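Local coordinates for protein iminosuccinate reductase (Paracoccus denitrificans, PDB 6RQA) that reduces iminosuccinate to L-aspartate with NADH, regenerating the amino donor of the beta-hydroxyaspartate cycle used for glyoxylate assimilation, at residues E27-A31 / V122-L127; K54-F58 / G314-Q318; I260-V265 / E285-L291. All blocks are in the same frame, centred on the assembly; numbering follows the deposited sequence.

Interaction 1 of 3, residues E27-A31 / V122-L127; sequences EKEIA and VGGNLL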
loop_
_atom_site.group_PDB
_atom_site.type_symbol
_atom_site.label_atom_id
_atom_site.label_comp_id
_atom_site.label_asym_id
_atom_site.label_seq_id
_atom_site.Cartn_x
_atom_site.Cartn_y
_atom_site.Cartn_z
ATOM N N GLU A 27 10.119 15.721 8.789
ATOM C CA GLU A 27 8.875 16.318 9.268
ATOM C C GLU A 27 9.098 17.733 9.788
ATOM O O GLU A 27 8.240 18.607 9.620
ATOM C CB GLU A 27 8.263 15.437 10.359
ATOM C CG GLU A 27 7.021 16.017 11.023
ATOM C CD GLU A 27 5.786 15.938 10.146
ATOM O OE1 GLU A 27 5.835 15.262 9.097
ATOM O OE2 GLU A 27 4.760 16.552 10.507
ATOM N N LYS A 28 10.249 17.980 10.417
ATOM C CA LYS A 28 10.501 19.277 11.034
ATOM C C LYS A 28 10.645 20.397 10.011
ATOM O O LYS A 28 10.545 21.572 10.381
ATOM C CB LYS A 28 11.754 19.207 11.909
ATOM C CG LYS A 28 13.041 18.952 11.143
ATOM C CD LYS A 28 14.198 18.694 12.094
ATOM C CE LYS A 28 15.513 18.536 11.349
ATOM N NZ LYS A 28 15.917 19.794 10.665
ATOM N N GLU A 29 10.872 20.065 8.743
ATOM C CA GLU A 29 11.030 21.069 7.701
ATOM C C GLU A 29 9.712 21.477 7.055
ATOM O O GLU A 29 9.684 22.473 6.324
ATOM C CB GLU A 29 11.987 20.556 6.616
ATOM C CG GLU A 29 13.342 20.098 7.138
ATOM C CD GLU A 29 14.195 21.243 7.653
ATOM O OE1 GLU A 29 13.937 22.404 7.269
ATOM O OE2 GLU A 29 15.126 20.980 8.442
ATOM N N ILE A 30 8.626 20.743 7.313
ATOM C CA ILE A 30 7.369 20.984 6.609
ATOM C C ILE A 30 6.823 22.369 6.930
ATOM O O ILE A 30 6.352 23.087 6.039
ATOM C CB ILE A 30 6.346 19.884 6.952
ATOM C CG1 ILE A 30 6.908 18.500 6.618
ATOM C CG2 ILE A 30 5.036 20.125 6.216
ATOM C CD1 ILE A 30 7.165 18.279 5.149
ATOM N N ALA A 31 6.879 22.767 8.205
ATOM C CA ALA A 31 6.291 24.040 8.614
ATOM C C ALA A 31 6.958 25.218 7.913
ATOM O O ALA A 31 6.281 26.166 7.496
ATOM C CB ALA A 31 6.386 24.197 10.131
ATOM N N VAL A 122 8.507 11.846 2.395
ATOM C CA VAL A 122 8.176 13.080 3.095
ATOM C C VAL A 122 7.364 12.746 4.337
ATOM O O VAL A 122 6.489 11.873 4.299
ATOM C CB VAL A 122 7.392 14.052 2.185
ATOM C CG1 VAL A 122 7.210 15.398 2.864
ATOM C CG2 VAL A 122 8.093 14.213 0.844
ATOM N N GLY A 123 7.657 13.435 5.436
ATOM C CA GLY A 123 6.821 13.304 6.618
ATOM C C GLY A 123 5.402 13.758 6.328
ATOM O O GLY A 123 5.175 14.779 5.677
ATOM N N GLY A 124 4.435 12.985 6.816
ATOM C CA GLY A 124 3.056 13.202 6.424
ATOM C C GLY A 124 2.119 13.701 7.504
ATOM O O GLY A 124 0.941 13.945 7.227
ATOM N N ASN A 125 2.615 13.862 8.733
ATOM C CA ASN A 125 1.750 14.304 9.824
ATOM C C ASN A 125 1.207 15.704 9.561
ATOM O O ASN A 125 -0.007 15.900 9.422
ATOM C CB ASN A 125 2.506 14.253 11.153
ATOM C CG ASN A 125 2.759 12.835 11.626
ATOM O OD1 ASN A 125 2.098 11.895 11.186
ATOM N ND2 ASN A 125 3.717 12.676 12.532
ATOM N N LEU A 126 2.099 16.695 9.484
ATOM C CA LEU A 126 1.655 18.062 9.230
ATOM C C LEU A 126 1.017 18.200 7.855
ATOM O O LEU A 126 0.102 19.012 7.675
ATOM C CB LEU A 126 2.831 19.031 9.373
ATOM C CG LEU A 126 2.509 20.516 9.190
ATOM C CD1 LEU A 126 1.371 20.928 10.108
ATOM C CD2 LEU A 126 3.738 21.371 9.442
ATOM N N LEU A 127 1.474 17.414 6.876
ATOM C CA LEU A 127 0.896 17.492 5.537
ATOM C C LEU A 127 -0.575 17.092 5.545
ATOM O O LEU A 127 -1.396 17.711 4.858
ATOM C CB LEU A 127 1.684 16.613 4.565
ATOM C CG LEU A 127 3.053 17.119 4.109
ATOM C CD1 LEU A 127 3.627 16.208 3.034
ATOM C CD2 LEU A 127 2.956 18.550 3.604
HETATM O O HOH W 1 4.235 16.512 7.297
#

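Interaction 2 of 3, residues K54-F58 / G314-Q318; sequences KAYNF and GVGLQ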
loop_
_atom_site.group_PDB
_atom_site.type_symbol
_atom_site.label_atom_id
_atom_site.label_comp_id
_atom_site.label_asym_id
_atom_site.label_seq_id
_atom_site.Cartn_x
_atom_site.Cartn_y
_atom_site.Cartn_z
ATOM N N LYS A 54 -8.085 13.276 -15.137
ATOM C CA LYS A 54 -6.643 13.251 -15.347
ATOM C C LYS A 54 -5.890 12.705 -14.144
ATOM O O LYS A 54 -4.655 12.689 -14.155
ATOM C CB LYS A 54 -6.125 14.655 -15.681
ATOM C CG LYS A 54 -5.988 14.936 -17.173
ATOM C CD LYS A 54 -7.329 14.875 -17.884
ATOM C CE LYS A 54 -7.182 15.169 -19.368
ATOM N NZ LYS A 54 -8.492 15.115 -20.076
ATOM N N ALA A 55 -6.607 12.260 -13.114
ATOM C CA ALA A 55 -6.004 11.738 -11.898
ATOM C C ALA A 55 -7.042 10.892 -11.179
ATOM O O ALA A 55 -8.248 11.115 -11.325
ATOM C CB ALA A 55 -5.502 12.866 -10.990
ATOM N N TYR A 56 -6.567 9.919 -10.406
ATOM C CA TYR A 56 -7.476 9.039 -9.685
ATOM C C TYR A 56 -6.749 8.434 -8.494
ATOM O O TYR A 56 -5.518 8.373 -8.459
ATOM C CB TYR A 56 -8.034 7.937 -10.593
ATOM C CG TYR A 56 -7.081 6.790 -10.848
ATOM C CD1 TYR A 56 -6.028 6.921 -11.746
ATOM C CD2 TYR A 56 -7.244 5.571 -10.204
ATOM C CE1 TYR A 56 -5.158 5.871 -11.985
ATOM C CE2 TYR A 56 -6.382 4.517 -10.437
ATOM C CZ TYR A 56 -5.340 4.672 -11.328
ATOM O OH TYR A 56 -4.481 3.619 -11.561
ATOM N N ASN A 57 -7.535 7.981 -7.523
ATOM C CA ASN A 57 -7.019 7.356 -6.315
ATOM C C ASN A 57 -7.101 5.841 -6.430
ATOM O O ASN A 57 -8.088 5.298 -6.932
ATOM C CB ASN A 57 -7.799 7.817 -5.082
ATOM C CG ASN A 57 -7.764 9.317 -4.897
ATOM O OD1 ASN A 57 -6.793 9.866 -4.376
ATOM N ND2 ASN A 57 -8.830 9.989 -5.314
ATOM N N PHE A 58 -6.060 5.164 -5.951
ATOM C CA PHE A 58 -6.054 3.713 -5.921
ATOM C C PHE A 58 -7.051 3.207 -4.882
ATOM O O PHE A 58 -7.469 3.953 -3.994
ATOM C CB PHE A 58 -4.656 3.190 -5.598
ATOM C CG PHE A 58 -3.616 3.550 -6.621
ATOM C CD1 PHE A 58 -3.980 3.952 -7.896
ATOM C CD2 PHE A 58 -2.268 3.476 -6.307
ATOM C CE1 PHE A 58 -3.021 4.281 -8.831
ATOM C CE2 PHE A 58 -1.305 3.805 -7.241
ATOM C CZ PHE A 58 -1.683 4.207 -8.504
ATOM N N GLY A 314 -11.067 12.477 2.505
ATOM C CA GLY A 314 -9.628 12.342 2.396
ATOM C C GLY A 314 -9.213 11.344 1.334
ATOM O O GLY A 314 -9.551 10.159 1.424
ATOM N N VAL A 315 -8.488 11.809 0.321
ATOM C CA VAL A 315 -8.013 10.951 -0.756
ATOM C C VAL A 315 -6.500 11.085 -0.861
ATOM O O VAL A 315 -5.919 12.118 -0.511
ATOM C CB VAL A 315 -8.691 11.282 -2.105
ATOM C CG1 VAL A 315 -10.197 11.086 -2.004
ATOM C CG2 VAL A 315 -8.360 12.699 -2.541
ATOM N N GLY A 316 -5.863 10.021 -1.355
ATOM C CA GLY A 316 -4.411 9.988 -1.406
ATOM C C GLY A 316 -3.803 11.039 -2.314
ATOM O O GLY A 316 -2.676 11.484 -2.082
ATOM N N LEU A 317 -4.528 11.448 -3.360
ATOM C CA LEU A 317 -4.000 12.469 -4.261
ATOM C C LEU A 317 -3.762 13.787 -3.535
ATOM O O LEU A 317 -2.830 14.524 -3.880
ATOM C CB LEU A 317 -4.947 12.680 -5.442
ATOM C CG LEU A 317 -5.039 11.564 -6.487
ATOM C CD1 LEU A 317 -6.095 11.903 -7.525
ATOM C CD2 LEU A 317 -3.695 11.320 -7.154
ATOM N N GLN A 318 -4.589 14.102 -2.535
ATOM C CA GLN A 318 -4.362 15.303 -1.738
ATOM C C GLN A 318 -3.014 15.244 -1.031
ATOM O O GLN A 318 -2.267 16.230 -1.018
ATOM C CB GLN A 318 -5.496 15.484 -0.729
ATOM C CG GLN A 318 -6.841 15.787 -1.363
ATOM C CD GLN A 318 -7.996 15.590 -0.401
ATOM O OE1 GLN A 318 -7.868 14.894 0.605
ATOM N NE2 GLN A 318 -9.133 16.203 -0.707
#

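Interaction 3 of 3, residues I260-V265 / E285-L291; sequences IFTDEV and EDQVGEL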
loop_
_atom_site.group_PDB
_atom_site.type_symbol
_atom_site.label_atom_id
_atom_site.label_comp_id
_atom_site.label_asym_id
_atom_site.label_seq_id
_atom_site.Cartn_x
_atom_site.Cartn_y
_atom_site.Cartn_z
ATOM N N ILE A 260 -25.297 17.876 -2.073
ATOM C CA ILE A 260 -24.126 17.206 -1.520
ATOM C C ILE A 260 -22.994 17.201 -2.535
ATOM O O ILE A 260 -23.198 16.918 -3.722
ATOM C CB ILE A 260 -24.484 15.772 -1.085
ATOM C CG1 ILE A 260 -25.589 15.802 -0.027
ATOM C CG2 ILE A 260 -23.258 15.051 -0.558
ATOM C CD1 ILE A 260 -26.089 14.433 0.365
ATOM N N PHE A 261 -21.790 17.516 -2.060
ATOM C CA PHE A 261 -20.567 17.398 -2.838
ATOM C C PHE A 261 -19.548 16.611 -2.026
ATOM O O PHE A 261 -19.619 16.550 -0.796
ATOM C CB PHE A 261 -20.001 18.775 -3.217
ATOM C CG PHE A 261 -20.956 19.630 -3.999
ATOM C CD1 PHE A 261 -21.863 20.453 -3.350
ATOM C CD2 PHE A 261 -20.952 19.610 -5.384
ATOM C CE1 PHE A 261 -22.746 21.240 -4.067
ATOM C CE2 PHE A 261 -21.832 20.395 -6.107
ATOM C CZ PHE A 261 -22.730 21.210 -5.448
ATOM N N THR A 262 -18.595 15.997 -2.723
ATOM C CA THR A 262 -17.589 15.182 -2.054
ATOM C C THR A 262 -16.342 15.114 -2.922
ATOM O O THR A 262 -16.318 15.595 -4.058
ATOM C CB THR A 262 -18.113 13.773 -1.755
ATOM O OG1 THR A 262 -17.174 13.080 -0.925
ATOM C CG2 THR A 262 -18.297 12.992 -3.045
ATOM N N ASP A 263 -15.296 14.505 -2.362
ATOM C CA ASP A 263 -14.051 14.275 -3.085
ATOM C C ASP A 263 -14.056 12.939 -3.820
ATOM O O ASP A 263 -13.654 12.872 -4.986
ATOM C CB ASP A 263 -12.863 14.344 -2.120
ATOM C CG ASP A 263 -13.111 13.587 -0.826
ATOM O OD1 ASP A 263 -14.056 12.771 -0.775
ATOM O OD2 ASP A 263 -12.363 13.818 0.148
ATOM N N GLU A 264 -14.508 11.877 -3.158
ATOM C CA GLU A 264 -14.646 10.560 -3.767
ATOM C C GLU A 264 -16.031 10.030 -3.432
ATOM O O GLU A 264 -16.339 9.799 -2.257
ATOM C CB GLU A 264 -13.559 9.601 -3.269
ATOM C CG GLU A 264 -13.478 8.293 -4.040
ATOM C CD GLU A 264 -12.975 8.482 -5.459
ATOM O OE1 GLU A 264 -12.285 9.490 -5.722
ATOM O OE2 GLU A 264 -13.272 7.624 -6.316
ATOM N N VAL A 265 -16.865 9.849 -4.459
ATOM C CA VAL A 265 -18.245 9.424 -4.236
ATOM C C VAL A 265 -18.293 8.023 -3.640
ATOM O O VAL A 265 -19.185 7.708 -2.843
ATOM C CB VAL A 265 -19.047 9.507 -5.550
ATOM C CG1 VAL A 265 -20.523 9.232 -5.296
ATOM C CG2 VAL A 265 -18.854 10.867 -6.207
ATOM N N GLU A 285 -26.647 7.295 -4.264
ATOM C CA GLU A 285 -25.279 7.727 -4.537
ATOM C C GLU A 285 -25.179 8.621 -5.767
ATOM O O GLU A 285 -24.225 9.399 -5.873
ATOM C CB GLU A 285 -24.355 6.518 -4.698
ATOM C CG GLU A 285 -24.569 5.714 -5.966
ATOM C CD GLU A 285 -23.297 5.032 -6.437
ATOM O OE1 GLU A 285 -22.236 5.692 -6.440
ATOM O OE2 GLU A 285 -23.356 3.838 -6.799
ATOM N N ASP A 286 -26.210 8.617 -6.605
ATOM C CA ASP A 286 -26.120 9.459 -7.823
ATOM C C ASP A 286 -26.504 10.886 -7.473
ATOM O O ASP A 286 -26.307 11.759 -8.270
ATOM C CB ASP A 286 -26.819 8.856 -9.040
ATOM C CG ASP A 286 -28.153 8.220 -8.751
ATOM O OD1 ASP A 286 -28.261 7.016 -8.951
ATOM O OD2 ASP A 286 -29.074 8.945 -8.379
ATOM N N GLN A 287 -27.053 11.079 -6.296
ATOM C CA GLN A 287 -27.348 12.420 -5.809
ATOM C C GLN A 287 -26.164 13.059 -5.097
ATOM O O GLN A 287 -26.296 14.175 -4.582
ATOM C CB GLN A 287 -28.557 12.387 -4.870
ATOM C CG GLN A 287 -29.860 12.000 -5.548
ATOM C CD GLN A 287 -31.008 11.876 -4.568
ATOM O OE1 GLN A 287 -30.802 11.626 -3.381
ATOM N NE2 GLN A 287 -32.229 12.055 -5.061
ATOM N N VAL A 288 -25.021 12.383 -5.052
ATOM C CA VAL A 288 -23.824 12.884 -4.389
ATOM C C VAL A 288 -22.899 13.439 -5.466
ATOM O O VAL A 288 -22.350 12.684 -6.276
ATOM C CB VAL A 288 -23.136 11.786 -3.567
ATOM C CG1 VAL A 288 -21.848 12.307 -2.956
ATOM C CG2 VAL A 288 -24.073 11.271 -2.485
ATOM N N GLY A 289 -22.723 14.758 -5.477
ATOM C CA GLY A 289 -21.907 15.409 -6.477
ATOM C C GLY A 289 -20.427 15.369 -6.150
ATOM O O GLY A 289 -19.981 14.784 -5.164
ATOM N N GLU A 290 -19.648 16.014 -7.015
ATOM C CA GLU A 290 -18.200 16.094 -6.874
ATOM C C GLU A 290 -17.793 17.554 -6.762
ATOM O O GLU A 290 -18.151 18.370 -7.618
ATOM C CB GLU A 290 -17.489 15.439 -8.061
ATOM C CG GLU A 290 -17.820 13.970 -8.258
ATOM C CD GLU A 290 -17.125 13.376 -9.468
ATOM O OE1 GLU A 290 -16.318 14.089 -10.102
ATOM O OE2 GLU A 290 -17.385 12.196 -9.785
ATOM N N LEU A 291 -17.044 17.880 -5.705
ATOM C CA LEU A 291 -16.559 19.247 -5.539
ATOM C C LEU A 291 -15.652 19.651 -6.692
ATOM O O LEU A 291 -15.668 20.808 -7.129
ATOM C CB LEU A 291 -15.826 19.389 -4.206
ATOM C CG LEU A 291 -15.192 20.759 -3.946
ATOM C CD1 LEU A 291 -16.260 21.842 -3.892
ATOM C CD2 LEU A 291 -14.368 20.749 -2.672
#

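Interaction 1 of 3, residues E27-A31 / V122-L127
E27 and G123 bring the two backbones together, their CA atoms 4.5 Å apart, and the chains then diverge until the CA atoms of I30 and L126 stand 6.9 Å apart. The widening gap is filled first by a carboxylate and then by aliphatic groups. In E27, CG lies anti to the backbone N (chi1 175°) and the chain bends at chi2 (75°), which carries the acid over G123 to the amino end of helix 125-143. There OE2 offers its syn lone pair to L126 N, 2.9 Å away, in a fairly straight bond (155°). OE1 works through a water, which donates to it over 2.7 Å. The same water donates to G123 O at 2.6 Å and accepts from L127 N at 2.9 Å. One carboxylate thus serves two amides of the first helical turn, one directly and one through water, and its negative charge probably suits the helix dipole. Glycine fits position 123 because its bare CA lies under OE1; the CB atoms of N125 and L126 both lie against OE2. Beyond this polar patch I30 supplies branched bulk: CG2 touches CD2 of L126 and of L127, 3.7 Å from each, while CD1 reaches CG1 of V122. The I30 and L126 side chains run antiparallel past one another, whereas L127 crosses I30 nearly at right angles. A31 is small enough to lie beside L126 CD2. Around this core, V25 of strand 22-25 and V326 of helix 316-333 pack on I30, and the N125 side chain bonds to S106 N on strand 104-111. The backbone of E27 bonds to the second subunit, placing the turn between the mixed sheet, helix 316-333 and the dimer partner.

Interaction 2 of 3, residues K54-F58 / G314-Q318
N57 turns CG anti to its own carbonyl carbon (chi1 -58°), while L317 sets CG beside its backbone N, and these two choices bring the asparagine amide to the start of helix 316-333 and the leucine branches back onto strand 55-64. N57 OD1 accepts a hydrogen bond from L317 N at 2.9 Å, with an N-H...O angle of 157° and the donor nearly along the C=O axis (173°). G316 N is also close to OD1, but its angle is too poor for a bond. The amide crosses V315 at about a right angle, with ND2 3.5 Å from V315 CB, so the valine lies against the flat group that serves the helix. L317 crosses N57 obliquely; its CD1 meets A55 CB at 3.6 Å, and its CD2 lies 3.7 Å from Y56 O. A small alanine suits this place, since the leucine tip packs directly on its CB. Within the other segment, V315 N donates to Q318 OE1 over 3.2 Å, approaching from above the carbonyl plane. M50 of helix 36-51 touches both N57 and L317, while G314 touches the bound NAD. A neutral amide oxygen thus satisfies a buried NH in the first helical turn, joining the outermost strand of this chain's mixed sheet to the helix that follows the cofactor-binding loop without bringing in a charge.

Interaction 3 of 3, residues I260-V265 / E285-L291
T262 O and I260 O accept the two well-formed backbone hydrogen bonds between these segments. L291 N reaches T262 O at 2.9 Å (167°), and G289 N reaches I260 O at 2.8 Å (149°). A weak third link, T262 N to G289 O at 3.1 Å, lies between them. The strands are the last two of the parallel sheet in the Rossmann-type NAD domain, joined by a beta-alpha-beta crossover through helices 265-270 and 275-279, with strand 288-290 at the sheet edge. The N-to-C directions of the two short strands differ by 48°. Glycine suits position 289 because I260 O and the F261 ring crowd the side on which a side chain would stand; its carbonyl receives a CA-H...O contact from F261 CA at 3.5 Å. The F261 ring stands on the face away from I260, T262, V288 and E290, and turns its edge toward E290 O; L143 of helix 125-143 packs on it. On the other face, V288 CG1 wedges between T262 CG2 at 3.6 Å and I260 CG2 at 3.9 Å, a place for branched aliphatic groups. In T262, OG1 lies anti to the backbone N and bonds to D311 O on the neighbouring strand, while CG2 is left toward V288. The extended chain of E290 ends in a salt bridge to R53. V265 lies over the edge strand from the first turn of helix 265-270: its CG1 is 4.0 Å from V288 CB, and its CG2 rests 3.9 Å from E290 CG, the aliphatic part of that acid.

Overall arrangement
Along the chain the segments of interactions 1 and 2 alternate, and interaction 3 is nested inside the loop that interaction 2 closes. Interactions 1 and 2, with centres about 19 Å apart, both reach the mixed sheet and the second subunit. They are also linked by helix 316-333, which begins in interaction 2 and packs on I30, V122 and L127 of interaction 1. Interaction 3 belongs to the parallel sheet, about 15 Å from interaction 2 between centres. The centres of interactions 1 and 3 are about 30 Å apart, on opposite sides of the chain's centre. Where D263 meets G314 beside NAD, and E264 meets N57 and V315, interactions 2 and 3 join the dimer-facing sheet to the cofactor-binding one.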